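Local structure of 3-carboxy-cis,cis-muconate cycloisomerase (Pseudomonas putida, 1RE5) at residues D[37-42]-D[200-205]; D[120-125]-D[234-239]; D[160-165]-D[348-353]; D[190-195]-D[207-212]; D[266-271]-D[341-346]. The protein is a largely helical enzyme of the fumarase/aspartase superfamily that assembles from four copies of the chain. All coordinates share one frame; numbering follows the deposited sequence.

Interaction 1: D[37-42]-D[200-205]; sequences RAEASA and AALGSK
Ser-41 OG donates to Ala-38 O at 2.8 Å, a bond where helix 21-40 gives way to the loop in which Ala-42 meets Lys-205. The hydroxyl approaches the carbonyl from above its plane, with a C=O...OG angle of 114°. A second internal bond, Ala-42 N to Glu-39 O, helps close this turn. Across the gap, the end of the Lys-205 chain lies beside the Ala-42 carbonyl: CE and NZ are each 3.5 Å from Ala-42 O. A bend at chi2 (-64°) brings the lysine chain round to that oxygen, while the Ala-42 methyl points toward segment 200-205, CB lying 4.7 Å from Lys-205 CD. Here the end of an N-terminal helix of this fumarase/aspartase-type subunit meets the 3-10 turn that precedes helix 206-217, far from the chain centre. Deeper in, Glu-39 crosses Leu-202 at about a right angle, and carboxylate atom OE2 sits 3.6 Å from the Leu-202 methyl CD2. The glutamate starts off beside its own backbone N (chi1 -61°) and runs extended from there, which carries its carboxylate to the leucine although CB does not point directly at segment 200-205. Leu-202 also packs on Phe-192, and Lys-205 on Leu-44. At the start of the 3-10 turn, Ala-200 rests on Tyr-430 and Ala-201 on Glu-369, both of a second subunit.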
# COMPACT_ATOMS: atom_id res chain seq x y z
N ARG D 37 -27.32 -25.88 -20.02
CA ARG D 37 -27.42 -27.27 -19.59
C ARG D 37 -28.28 -27.38 -18.33
O ARG D 37 -29.20 -28.21 -18.25
CB ARG D 37 -26.01 -27.79 -19.32
CG ARG D 37 -25.78 -29.25 -19.64
CD ARG D 37 -24.31 -29.58 -19.40
NE ARG D 37 -23.43 -28.71 -20.19
CZ ARG D 37 -22.24 -28.27 -19.78
NH1 ARG D 37 -21.77 -28.60 -18.58
NH2 ARG D 37 -21.51 -27.49 -20.57
N ALA D 38 -27.99 -26.55 -17.34
CA ALA D 38 -28.72 -26.60 -16.07
C ALA D 38 -30.16 -26.16 -16.18
O ALA D 38 -31.03 -26.69 -15.49
CB ALA D 38 -28.00 -25.76 -15.01
N GLU D 39 -30.43 -25.20 -17.04
CA GLU D 39 -31.79 -24.71 -17.18
C GLU D 39 -32.63 -25.67 -18.03
O GLU D 39 -33.85 -25.76 -17.87
CB GLU D 39 -31.79 -23.30 -17.78
CG GLU D 39 -31.04 -22.31 -16.90
CD GLU D 39 -31.13 -20.89 -17.41
OE1 GLU D 39 -30.79 -20.65 -18.60
OE2 GLU D 39 -31.53 -20.00 -16.62
N ALA D 40 -31.96 -26.40 -18.92
CA ALA D 40 -32.65 -27.36 -19.77
C ALA D 40 -33.24 -28.45 -18.88
O ALA D 40 -34.41 -28.82 -19.03
CB ALA D 40 -31.68 -27.97 -20.77
N SER D 41 -32.44 -28.94 -17.95
CA SER D 41 -32.87 -29.99 -17.03
C SER D 41 -33.88 -29.49 -16.02
O SER D 41 -34.29 -30.23 -15.12
CB SER D 41 -31.66 -30.55 -16.29
OG SER D 41 -31.00 -29.51 -15.58
N ALA D 42 -34.28 -28.22 -16.14
CA ALA D 42 -35.26 -27.64 -15.24
C ALA D 42 -36.50 -27.31 -16.07
O ALA D 42 -37.51 -26.83 -15.55
CB ALA D 42 -34.70 -26.38 -14.60
N ALA D 200 -34.99 -13.39 -9.16
CA ALA D 200 -36.42 -13.35 -9.40
C ALA D 200 -36.83 -13.75 -10.83
O ALA D 200 -37.88 -14.36 -11.03
CB ALA D 200 -36.95 -11.95 -9.07
N ALA D 201 -36.01 -13.41 -11.83
CA ALA D 201 -36.33 -13.74 -13.22
C ALA D 201 -36.57 -15.23 -13.49
O ALA D 201 -37.19 -15.61 -14.50
CB ALA D 201 -35.24 -13.22 -14.14
N LEU D 202 -36.08 -16.09 -12.60
CA LEU D 202 -36.26 -17.52 -12.76
C LEU D 202 -37.47 -18.00 -11.99
O LEU D 202 -37.84 -19.18 -12.06
CB LEU D 202 -35.02 -18.27 -12.28
CG LEU D 202 -33.77 -18.03 -13.12
CD1 LEU D 202 -32.65 -18.91 -12.57
CD2 LEU D 202 -34.03 -18.35 -14.59
N GLY D 203 -38.10 -17.10 -11.25
CA GLY D 203 -39.25 -17.51 -10.47
C GLY D 203 -38.92 -18.67 -9.56
O GLY D 203 -37.87 -18.68 -8.92
N SER D 204 -39.81 -19.67 -9.51
CA SER D 204 -39.64 -20.84 -8.65
C SER D 204 -38.62 -21.86 -9.14
O SER D 204 -38.33 -22.84 -8.44
CB SER D 204 -40.99 -21.51 -8.45
OG SER D 204 -41.60 -21.80 -9.70
N LYS D 205 -38.08 -21.65 -10.34
CA LYS D 205 -37.07 -22.56 -10.89
C LYS D 205 -35.66 -22.09 -10.49
O LYS D 205 -34.66 -22.68 -10.91
CB LYS D 205 -37.14 -22.60 -12.42
CG LYS D 205 -38.43 -23.16 -12.99
CD LYS D 205 -38.61 -24.63 -12.64
CE LYS D 205 -39.79 -25.22 -13.41
NZ LYS D 205 -40.00 -26.68 -13.13

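Interaction 2: D[120-125]-D[234-239]; sequences DALDLI and VEFASV
Leu-122 and Ile-125 of helix 106-142 receive one ring from helix 231-257, that of Phe-236. At the start of segment 234-239, Val-234 faces the other way, onto Leu-305 and Phe-306 and onto Leu-242 of a second subunit. Glu-235 follows with two salt bridges, one to Arg-186 and one to Arg-179 of that second subunit. Phe-236 comes next and points toward helix 106-142. Its CG is anti to the backbone N (chi1 177°), which carries the ring across a backbone separation of 9.1 Å between the CA atoms of Leu-122 and Phe-236. CE1 lies 4.0 Å from Leu-122 CG, and CZ lies 4.4 Å from Ile-125 CD1; both aliphatic groups meet the ring at a slant. Just under one helical turn separates the leucine from the isoleucine, so the far end of the ring is touched by two successive positions on the same helix face. Further along, Ser-238 OG is hydrogen-bonded to Ser-238 OG of the second subunit, while Val-239 turns toward helix 162-187. These are long helices of the core bundle characteristic of the superfamily, and the contact lies close to the chain centre. All three touching residues are buried and no hydrogen bond passes between the segments: cohesion here is dispersion and the exclusion of water, with no directional bond setting the rotation of the ring.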
# COMPACT_ATOMS: atom_id res chain seq x y z
N ASP D 120 -8.14 -23.36 -11.43
CA ASP D 120 -7.02 -23.89 -12.19
C ASP D 120 -5.73 -23.36 -11.61
O ASP D 120 -4.73 -24.07 -11.56
CB ASP D 120 -7.09 -23.50 -13.67
CG ASP D 120 -8.07 -24.34 -14.44
OD1 ASP D 120 -8.46 -25.41 -13.94
OD2 ASP D 120 -8.44 -23.92 -15.55
N ALA D 121 -5.77 -22.10 -11.17
CA ALA D 121 -4.60 -21.46 -10.57
C ALA D 121 -4.27 -22.10 -9.22
O ALA D 121 -3.11 -22.42 -8.94
CB ALA D 121 -4.86 -19.98 -10.38
N LEU D 122 -5.29 -22.30 -8.40
CA LEU D 122 -5.08 -22.89 -7.08
C LEU D 122 -4.38 -24.23 -7.25
O LEU D 122 -3.46 -24.56 -6.51
CB LEU D 122 -6.42 -23.11 -6.38
CG LEU D 122 -6.43 -22.90 -4.87
CD1 LEU D 122 -7.68 -23.53 -4.31
CD2 LEU D 122 -5.21 -23.52 -4.23
N ASP D 123 -4.84 -24.99 -8.25
CA ASP D 123 -4.28 -26.30 -8.55
C ASP D 123 -2.80 -26.24 -8.91
O ASP D 123 -2.03 -27.11 -8.48
CB ASP D 123 -5.09 -26.97 -9.68
CG ASP D 123 -6.41 -27.59 -9.19
OD1 ASP D 123 -7.27 -27.94 -10.04
OD2 ASP D 123 -6.59 -27.73 -7.95
N LEU D 124 -2.38 -25.24 -9.68
CA LEU D 124 -0.97 -25.11 -10.04
C LEU D 124 -0.14 -24.79 -8.80
O LEU D 124 0.89 -25.43 -8.54
CB LEU D 124 -0.74 -23.99 -11.05
CG LEU D 124 -1.15 -24.20 -12.50
CD1 LEU D 124 -0.45 -23.14 -13.36
CD2 LEU D 124 -0.74 -25.59 -12.95
N ILE D 125 -0.60 -23.79 -8.07
CA ILE D 125 0.05 -23.32 -6.87
C ILE D 125 0.24 -24.43 -5.85
O ILE D 125 1.30 -24.52 -5.24
CB ILE D 125 -0.74 -22.15 -6.27
CG1 ILE D 125 -0.61 -20.96 -7.23
CG2 ILE D 125 -0.26 -21.83 -4.84
CD1 ILE D 125 -1.35 -19.74 -6.78
N VAL D 234 -10.39 -11.67 -1.74
CA VAL D 234 -9.34 -10.98 -1.01
C VAL D 234 -8.58 -11.95 -0.11
O VAL D 234 -7.37 -11.82 0.06
CB VAL D 234 -9.93 -9.83 -0.19
CG1 VAL D 234 -8.84 -9.11 0.57
CG2 VAL D 234 -10.65 -8.87 -1.13
N GLU D 235 -9.27 -12.94 0.45
CA GLU D 235 -8.56 -13.92 1.28
C GLU D 235 -7.57 -14.73 0.45
O GLU D 235 -6.44 -14.96 0.87
CB GLU D 235 -9.53 -14.89 1.93
CG GLU D 235 -8.85 -16.14 2.44
CD GLU D 235 -9.81 -17.03 3.21
OE1 GLU D 235 -10.90 -17.33 2.68
OE2 GLU D 235 -9.46 -17.41 4.35
N PHE D 236 -8.00 -15.17 -0.73
CA PHE D 236 -7.12 -15.93 -1.62
C PHE D 236 -5.89 -15.11 -1.98
O PHE D 236 -4.76 -15.62 -1.97
CB PHE D 236 -7.88 -16.33 -2.90
CG PHE D 236 -7.03 -17.05 -3.90
CD1 PHE D 236 -6.48 -18.29 -3.60
CD2 PHE D 236 -6.78 -16.50 -5.15
CE1 PHE D 236 -5.69 -18.97 -4.55
CE2 PHE D 236 -6.00 -17.18 -6.10
CZ PHE D 236 -5.45 -18.41 -5.80
N ALA D 237 -6.10 -13.84 -2.29
CA ALA D 237 -4.99 -12.96 -2.66
C ALA D 237 -4.06 -12.79 -1.47
O ALA D 237 -2.85 -12.68 -1.61
CB ALA D 237 -5.53 -11.60 -3.09
N SER D 238 -4.65 -12.77 -0.29
CA SER D 238 -3.90 -12.60 0.93
C SER D 238 -2.95 -13.76 1.21
O SER D 238 -1.81 -13.57 1.63
CB SER D 238 -4.88 -12.42 2.08
OG SER D 238 -4.18 -12.41 3.30
N VAL D 239 -3.41 -14.99 0.99
CA VAL D 239 -2.54 -16.14 1.24
C VAL D 239 -1.42 -16.12 0.21
O VAL D 239 -0.27 -16.43 0.53
CB VAL D 239 -3.35 -17.47 1.16
CG1 VAL D 239 -2.43 -18.66 1.42
CG2 VAL D 239 -4.48 -17.45 2.19

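Interaction 3: D[160-165]-D[348-353]; sequences VTLGMK and MEVDAA
Leu-162 and Val-350 reach toward each other tip to tip, and this pair is the tight part of the contact. Leu-162 CD2 lies 3.6 Å from Val-350 CG2 and 4.1 Å from Val-350 CG1, so a single methyl of the leucine addresses both branches of the valine. The leucine gets there with CG anti to its own backbone N (chi1 177°), which throws the isobutyl group across a gap of 9.2 Å between the CA atoms of Leu-162 and Val-350. Looser is the approach of Met-348, whose terminal CE stands 4.2 Å from the same CD2. The two halves also differ in burial: Leu-162 is enclosed, whereas Val-350 and Met-348 are partly open to solvent, and Ala-352 and Ala-353, just beyond, are exposed. The contact holds no hydrogen bond; Asp-351 OD1 bonds instead to Arg-354 N, capping the next helix. Met-355 of that helix and His-143 touch both Leu-162 and Val-350. The leucine starts helix 162-187 directly after the outer strand 159-161 of a small three-stranded antiparallel sheet. The valine ends strand 349-350, which pairs antiparallel with 265-266 and joins helix 319-347 to helix 352-359.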
# COMPACT_ATOMS: atom_id res chain seq x y z
N VAL D 160 24.52 -21.81 13.90
CA VAL D 160 23.25 -22.23 13.35
C VAL D 160 23.64 -23.29 12.30
O VAL D 160 24.82 -23.51 12.05
CB VAL D 160 22.55 -20.96 12.74
CG1 VAL D 160 22.04 -21.22 11.34
CG2 VAL D 160 21.44 -20.50 13.68
N THR D 161 22.67 -23.96 11.70
CA THR D 161 22.96 -24.98 10.71
C THR D 161 22.26 -24.58 9.41
O THR D 161 21.24 -23.89 9.44
CB THR D 161 22.45 -26.34 11.23
OG1 THR D 161 23.34 -27.37 10.81
CG2 THR D 161 21.09 -26.64 10.71
N LEU D 162 22.79 -24.97 8.25
CA LEU D 162 22.11 -24.58 7.01
C LEU D 162 20.74 -25.22 6.95
O LEU D 162 19.77 -24.61 6.48
CB LEU D 162 22.92 -24.96 5.76
CG LEU D 162 22.24 -24.65 4.41
CD1 LEU D 162 21.94 -23.16 4.31
CD2 LEU D 162 23.13 -25.07 3.24
N GLY D 163 20.66 -26.47 7.42
CA GLY D 163 19.40 -27.19 7.43
C GLY D 163 18.36 -26.49 8.28
O GLY D 163 17.17 -26.48 7.95
N MET D 164 18.81 -25.89 9.38
CA MET D 164 17.91 -25.18 10.28
C MET D 164 17.26 -24.05 9.49
O MET D 164 16.04 -23.87 9.52
CB MET D 164 18.67 -24.62 11.48
CG MET D 164 17.79 -24.25 12.65
SD MET D 164 18.60 -23.20 13.87
CE MET D 164 20.14 -23.99 13.99
N LYS D 165 18.08 -23.29 8.76
CA LYS D 165 17.57 -22.18 7.98
C LYS D 165 16.56 -22.67 6.96
O LYS D 165 15.44 -22.18 6.93
CB LYS D 165 18.72 -21.44 7.28
CG LYS D 165 19.73 -20.79 8.24
CD LYS D 165 20.87 -20.12 7.48
CE LYS D 165 20.45 -18.80 6.85
NZ LYS D 165 20.23 -17.74 7.86
N MET D 348 21.02 -25.26 -5.44
CA MET D 348 22.01 -24.38 -4.86
C MET D 348 23.28 -25.10 -4.44
O MET D 348 23.24 -26.25 -4.02
CB MET D 348 21.43 -23.53 -3.72
CG MET D 348 20.30 -24.14 -2.97
SD MET D 348 20.91 -25.34 -1.86
CE MET D 348 21.18 -24.30 -0.40
N GLU D 349 24.39 -24.39 -4.60
CA GLU D 349 25.73 -24.87 -4.28
C GLU D 349 26.16 -24.41 -2.90
O GLU D 349 26.09 -23.21 -2.59
CB GLU D 349 26.73 -24.32 -5.29
CG GLU D 349 26.52 -24.79 -6.71
CD GLU D 349 27.41 -24.07 -7.69
OE1 GLU D 349 28.65 -24.08 -7.49
OE2 GLU D 349 26.88 -23.49 -8.66
N VAL D 350 26.64 -25.34 -2.08
CA VAL D 350 27.07 -24.99 -0.75
C VAL D 350 28.58 -25.09 -0.61
O VAL D 350 29.20 -25.97 -1.19
CB VAL D 350 26.39 -25.90 0.30
CG1 VAL D 350 26.86 -25.53 1.69
CG2 VAL D 350 24.88 -25.78 0.20
N ASP D 351 29.17 -24.16 0.13
CA ASP D 351 30.60 -24.15 0.39
C ASP D 351 30.77 -24.23 1.92
O ASP D 351 30.95 -23.21 2.60
CB ASP D 351 31.25 -22.88 -0.14
CG ASP D 351 32.79 -22.92 -0.05
OD1 ASP D 351 33.34 -23.69 0.78
OD2 ASP D 351 33.45 -22.16 -0.79
N ALA D 352 30.70 -25.46 2.43
CA ALA D 352 30.83 -25.72 3.86
C ALA D 352 32.16 -25.27 4.43
O ALA D 352 32.23 -24.87 5.59
CB ALA D 352 30.63 -27.20 4.13
N ALA D 353 33.20 -25.34 3.62
CA ALA D 353 34.54 -24.93 4.05
C ALA D 353 34.59 -23.42 4.28
O ALA D 353 35.19 -22.96 5.25
CB ALA D 353 35.58 -25.34 3.02

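Interaction 4: D[190-195]-D[207-212]; sequences LQFGGA and MPVAEA
Phe-192 and Ala-210 bury the most surface here, with Val-209 next, and the ring of Phe-192 is the piece that ties them together. Its CD2 lies 4.0 Å from Ala-210 CA and 4.1 Å from Ala-210 CB, so this side of the ring rests against helix backbone as much as against the methyl. Further out, CE2 is 4.0 Å from Val-209 CG1, and CZ is 4.1 Å from the same methyl. The phenylalanine and the valine cross at about a right angle, and both residues of helix 206-217 approach the ring at a slant. With CG anti to the backbone N (chi1 -169°), the ring swings out from an irregular chain toward the helix, where the CA atoms of Phe-192 and Ala-210 are 7.0 Å apart, consistent with the small alanine side chain. Leu-190 adds a lighter touch, its CD2 standing 4.0 Å from Ala-210 O. Segment 190-195 follows helix 162-187 after a short gap and packs on the helix that comes next, a short-range contact between loop and helix within the lyase fold. Its backbone is held from other directions: Asp-108 accepts from Gly-193 N and Gly-194 N, and Leu-190 O accepts from Trp-226 NE1. Toward helix 206-217, by contrast, the loop's touching atoms are all carbon, so the buried contact rests on apolar packing, with no hydrogen bond between the segments.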
# COMPACT_ATOMS: atom_id res chain seq x y z
N LEU D 190 -20.09 -20.80 -6.53
CA LEU D 190 -20.73 -20.27 -7.72
C LEU D 190 -21.25 -18.86 -7.47
O LEU D 190 -21.59 -18.51 -6.34
CB LEU D 190 -21.91 -21.17 -8.12
CG LEU D 190 -22.81 -20.60 -9.23
CD1 LEU D 190 -22.14 -20.83 -10.58
CD2 LEU D 190 -24.18 -21.26 -9.17
N GLN D 191 -21.30 -18.05 -8.53
CA GLN D 191 -21.83 -16.69 -8.43
C GLN D 191 -23.03 -16.66 -9.36
O GLN D 191 -22.89 -16.50 -10.58
CB GLN D 191 -20.83 -15.63 -8.91
CG GLN D 191 -21.38 -14.22 -8.75
CD GLN D 191 -21.37 -13.76 -7.30
OE1 GLN D 191 -20.44 -13.07 -6.87
NE2 GLN D 191 -22.40 -14.15 -6.54
N PHE D 192 -24.22 -16.80 -8.77
CA PHE D 192 -25.45 -16.80 -9.55
C PHE D 192 -26.52 -16.06 -8.77
O PHE D 192 -27.13 -16.62 -7.85
CB PHE D 192 -25.87 -18.26 -9.80
CG PHE D 192 -26.97 -18.42 -10.81
CD1 PHE D 192 -26.86 -17.87 -12.09
CD2 PHE D 192 -28.12 -19.14 -10.49
CE1 PHE D 192 -27.87 -18.05 -13.04
CE2 PHE D 192 -29.13 -19.33 -11.42
CZ PHE D 192 -29.00 -18.78 -12.71
N GLY D 193 -26.76 -14.81 -9.13
CA GLY D 193 -27.75 -14.04 -8.41
C GLY D 193 -28.61 -13.18 -9.31
O GLY D 193 -29.63 -12.67 -8.86
N GLY D 194 -28.21 -13.02 -10.57
CA GLY D 194 -29.00 -12.21 -11.48
C GLY D 194 -28.98 -10.72 -11.13
O GLY D 194 -28.44 -10.31 -10.10
N ALA D 195 -29.59 -9.92 -12.00
CA ALA D 195 -29.65 -8.46 -11.89
C ALA D 195 -29.38 -7.85 -10.52
O ALA D 195 -28.53 -6.96 -10.41
CB ALA D 195 -30.97 -7.96 -12.41
N MET D 207 -33.75 -21.95 -7.39
CA MET D 207 -32.89 -22.90 -6.68
C MET D 207 -32.57 -24.15 -7.49
O MET D 207 -31.43 -24.63 -7.48
CB MET D 207 -33.52 -23.30 -5.34
CG MET D 207 -33.50 -22.18 -4.32
SD MET D 207 -31.84 -21.52 -4.13
CE MET D 207 -31.11 -22.81 -3.12
N PRO D 208 -33.57 -24.70 -8.19
CA PRO D 208 -33.28 -25.90 -8.98
C PRO D 208 -32.20 -25.61 -10.02
O PRO D 208 -31.26 -26.38 -10.18
CB PRO D 208 -34.63 -26.24 -9.61
CG PRO D 208 -35.59 -25.79 -8.56
CD PRO D 208 -35.02 -24.44 -8.15
N VAL D 209 -32.34 -24.49 -10.71
CA VAL D 209 -31.37 -24.13 -11.73
C VAL D 209 -30.01 -23.88 -11.08
O VAL D 209 -28.97 -24.30 -11.60
CB VAL D 209 -31.81 -22.87 -12.51
CG1 VAL D 209 -30.72 -22.43 -13.47
CG2 VAL D 209 -33.09 -23.16 -13.28
N ALA D 210 -30.04 -23.19 -9.93
CA ALA D 210 -28.84 -22.87 -9.18
C ALA D 210 -28.02 -24.11 -8.81
O ALA D 210 -26.82 -24.20 -9.10
CB ALA D 210 -29.21 -22.11 -7.91
N GLU D 211 -28.68 -25.08 -8.18
CA GLU D 211 -28.01 -26.30 -7.77
C GLU D 211 -27.50 -27.09 -8.97
O GLU D 211 -26.37 -27.59 -8.96
CB GLU D 211 -28.96 -27.14 -6.91
CG GLU D 211 -29.60 -26.28 -5.84
CD GLU D 211 -30.04 -27.05 -4.62
OE1 GLU D 211 -30.79 -28.04 -4.79
OE2 GLU D 211 -29.64 -26.66 -3.50
N ALA D 212 -28.32 -27.18 -10.01
CA ALA D 212 -27.92 -27.88 -11.21
C ALA D 212 -26.66 -27.22 -11.77
O ALA D 212 -25.70 -27.90 -12.13
CB ALA D 212 -29.03 -27.81 -12.25

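Interaction 5: D[266-271]-D[341-346]; sequences FEPSAP and AQVIAE
Pro-268 lays its ring across Ile-344 of helix 319-347, at the start of the long loop that joins strand 265-266 to helix 286-307; in this superfamily that loop carries the signature sequence GSSxMPxKxNP. From CB the ring can be followed atom by atom. CB itself stays back, 4.7 Å from Val-343 O. CG, at the tip, is pressed closest, 3.5 Å from Val-343 O and 4.0 Å from Ile-344 CA, with the Val-343 methyl CG1 more distant at 4.4 Å. CD then turns back toward the backbone N and passes 3.8 Å from Ile-344 CA. The proline and isoleucine cross at about a right angle, and the contacts to Val-343 O and Ile-344 CA set the ring against the helix backbone; the CA atoms of Glu-267 and Ile-344 come within 5.4 Å. Beyond Pro-268 the chain, from Ser-269 to Pro-271, is exposed and poorly ordered. Before it, Glu-267 is buried and sends its carboxylate elsewhere: OE1 accepts from Gly-287 N and OE2 from Ala-288 N. Both amides belong to the first turn of helix 286-307, whose N-terminal end would be expected to favour the negative charge. Toward helix 319-347 Glu-267 offers its aliphatic part, CG standing 4.2 Å from Ile-344 CB.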
# COMPACT_ATOMS: atom_id res chain seq x y z
N PHE D 266 25.19 -20.57 -3.15
CA PHE D 266 25.06 -19.95 -4.46
C PHE D 266 23.90 -20.51 -5.27
O PHE D 266 23.54 -21.68 -5.12
CB PHE D 266 26.32 -20.17 -5.29
CG PHE D 266 27.57 -19.66 -4.65
CD1 PHE D 266 28.07 -18.41 -4.99
CD2 PHE D 266 28.26 -20.43 -3.73
CE1 PHE D 266 29.23 -17.93 -4.42
CE2 PHE D 266 29.43 -19.96 -3.14
CZ PHE D 266 29.91 -18.70 -3.50
N GLU D 267 23.34 -19.67 -6.13
CA GLU D 267 22.28 -20.09 -7.02
C GLU D 267 22.95 -21.00 -8.05
O GLU D 267 24.14 -20.87 -8.32
CB GLU D 267 21.68 -18.90 -7.73
CG GLU D 267 20.62 -18.18 -6.96
CD GLU D 267 20.01 -17.07 -7.79
OE1 GLU D 267 19.90 -17.25 -9.02
OE2 GLU D 267 19.64 -16.04 -7.21
N PRO D 268 22.19 -21.90 -8.67
CA PRO D 268 22.74 -22.81 -9.67
C PRO D 268 23.36 -22.09 -10.85
O PRO D 268 23.22 -20.88 -11.00
CB PRO D 268 21.53 -23.61 -10.12
CG PRO D 268 20.61 -23.54 -8.96
CD PRO D 268 20.75 -22.12 -8.51
N SER D 269 24.00 -22.89 -11.71
CA SER D 269 24.64 -22.47 -12.96
C SER D 269 26.14 -22.21 -12.82
O SER D 269 26.59 -21.08 -13.01
CB SER D 269 23.94 -21.24 -13.55
OG SER D 269 24.20 -21.11 -14.93
N ALA D 270 26.90 -23.26 -12.49
CA ALA D 270 28.36 -23.20 -12.33
C ALA D 270 28.77 -22.38 -11.09
O ALA D 270 27.91 -21.91 -10.35
CB ALA D 270 29.01 -22.61 -13.61
N PRO D 271 30.10 -22.23 -10.84
CA PRO D 271 30.57 -21.46 -9.68
C PRO D 271 29.87 -20.10 -9.53
O PRO D 271 30.40 -19.07 -9.94
CB PRO D 271 32.07 -21.33 -9.94
CG PRO D 271 32.39 -22.65 -10.57
CD PRO D 271 31.24 -22.86 -11.54
N ALA D 341 12.02 -20.12 -7.19
CA ALA D 341 12.43 -20.67 -5.90
C ALA D 341 12.75 -22.16 -6.05
O ALA D 341 13.65 -22.69 -5.38
CB ALA D 341 11.33 -20.48 -4.86
N GLN D 342 12.01 -22.84 -6.92
CA GLN D 342 12.22 -24.27 -7.16
C GLN D 342 13.60 -24.47 -7.77
O GLN D 342 14.37 -25.33 -7.32
CB GLN D 342 11.15 -24.80 -8.13
CG GLN D 342 11.28 -26.28 -8.47
CD GLN D 342 11.15 -27.18 -7.25
OE1 GLN D 342 10.17 -27.08 -6.50
NE2 GLN D 342 12.12 -28.07 -7.06
N VAL D 343 13.91 -23.68 -8.79
CA VAL D 343 15.20 -23.79 -9.45
C VAL D 343 16.35 -23.66 -8.47
O VAL D 343 17.24 -24.50 -8.46
CB VAL D 343 15.39 -22.72 -10.53
CG1 VAL D 343 16.84 -22.70 -10.99
CG2 VAL D 343 14.48 -23.01 -11.70
N ILE D 344 16.33 -22.62 -7.63
CA ILE D 344 17.44 -22.47 -6.70
C ILE D 344 17.40 -23.47 -5.57
O ILE D 344 18.43 -23.93 -5.12
CB ILE D 344 17.57 -21.01 -6.10
CG1 ILE D 344 17.23 -21.04 -4.62
CG2 ILE D 344 16.71 -20.00 -6.86
CD1 ILE D 344 17.35 -19.69 -4.00
N ALA D 345 16.21 -23.85 -5.12
CA ALA D 345 16.14 -24.80 -4.02
C ALA D 345 16.77 -26.14 -4.35
O ALA D 345 17.49 -26.73 -3.53
CB ALA D 345 14.69 -25.01 -3.61
N GLU D 346 16.52 -26.64 -5.55
CA GLU D 346 17.06 -27.94 -5.90
C GLU D 346 18.46 -27.90 -6.45
O GLU D 346 19.11 -28.94 -6.56
CB GLU D 346 16.14 -28.64 -6.91
CG GLU D 346 16.29 -28.15 -8.32
CD GLU D 346 15.17 -28.65 -9.21
OE1 GLU D 346 14.83 -29.85 -9.10
OE2 GLU D 346 14.65 -27.84 -10.00

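In the fold
The five contacts are strung along an elongated subunit, with interaction 2 near its middle. Interactions 1 and 4, centres 8 Å apart, form one cluster in which Val-209 packs on both Glu-39 and Ala-42. On the opposite side of the chain's centre from these, interactions 3 and 5 have centres 13 Å apart and are joined by a probable hydrogen bond from Phe-266 N to Glu-349 O between their short strands. The centres of interactions 1 and 3 lie 62 Å apart. Interaction 2 sits 31 Å, centre to centre, from either of these. 2,3-Dihydroxy-1,4-dithiobutane occupies two pockets on helix 286-307; one is lined by Ser-303, Thr-304 and Ala-307, whose sequence neighbours Leu-305 and Phe-306 pack on Val-234 of interaction 2.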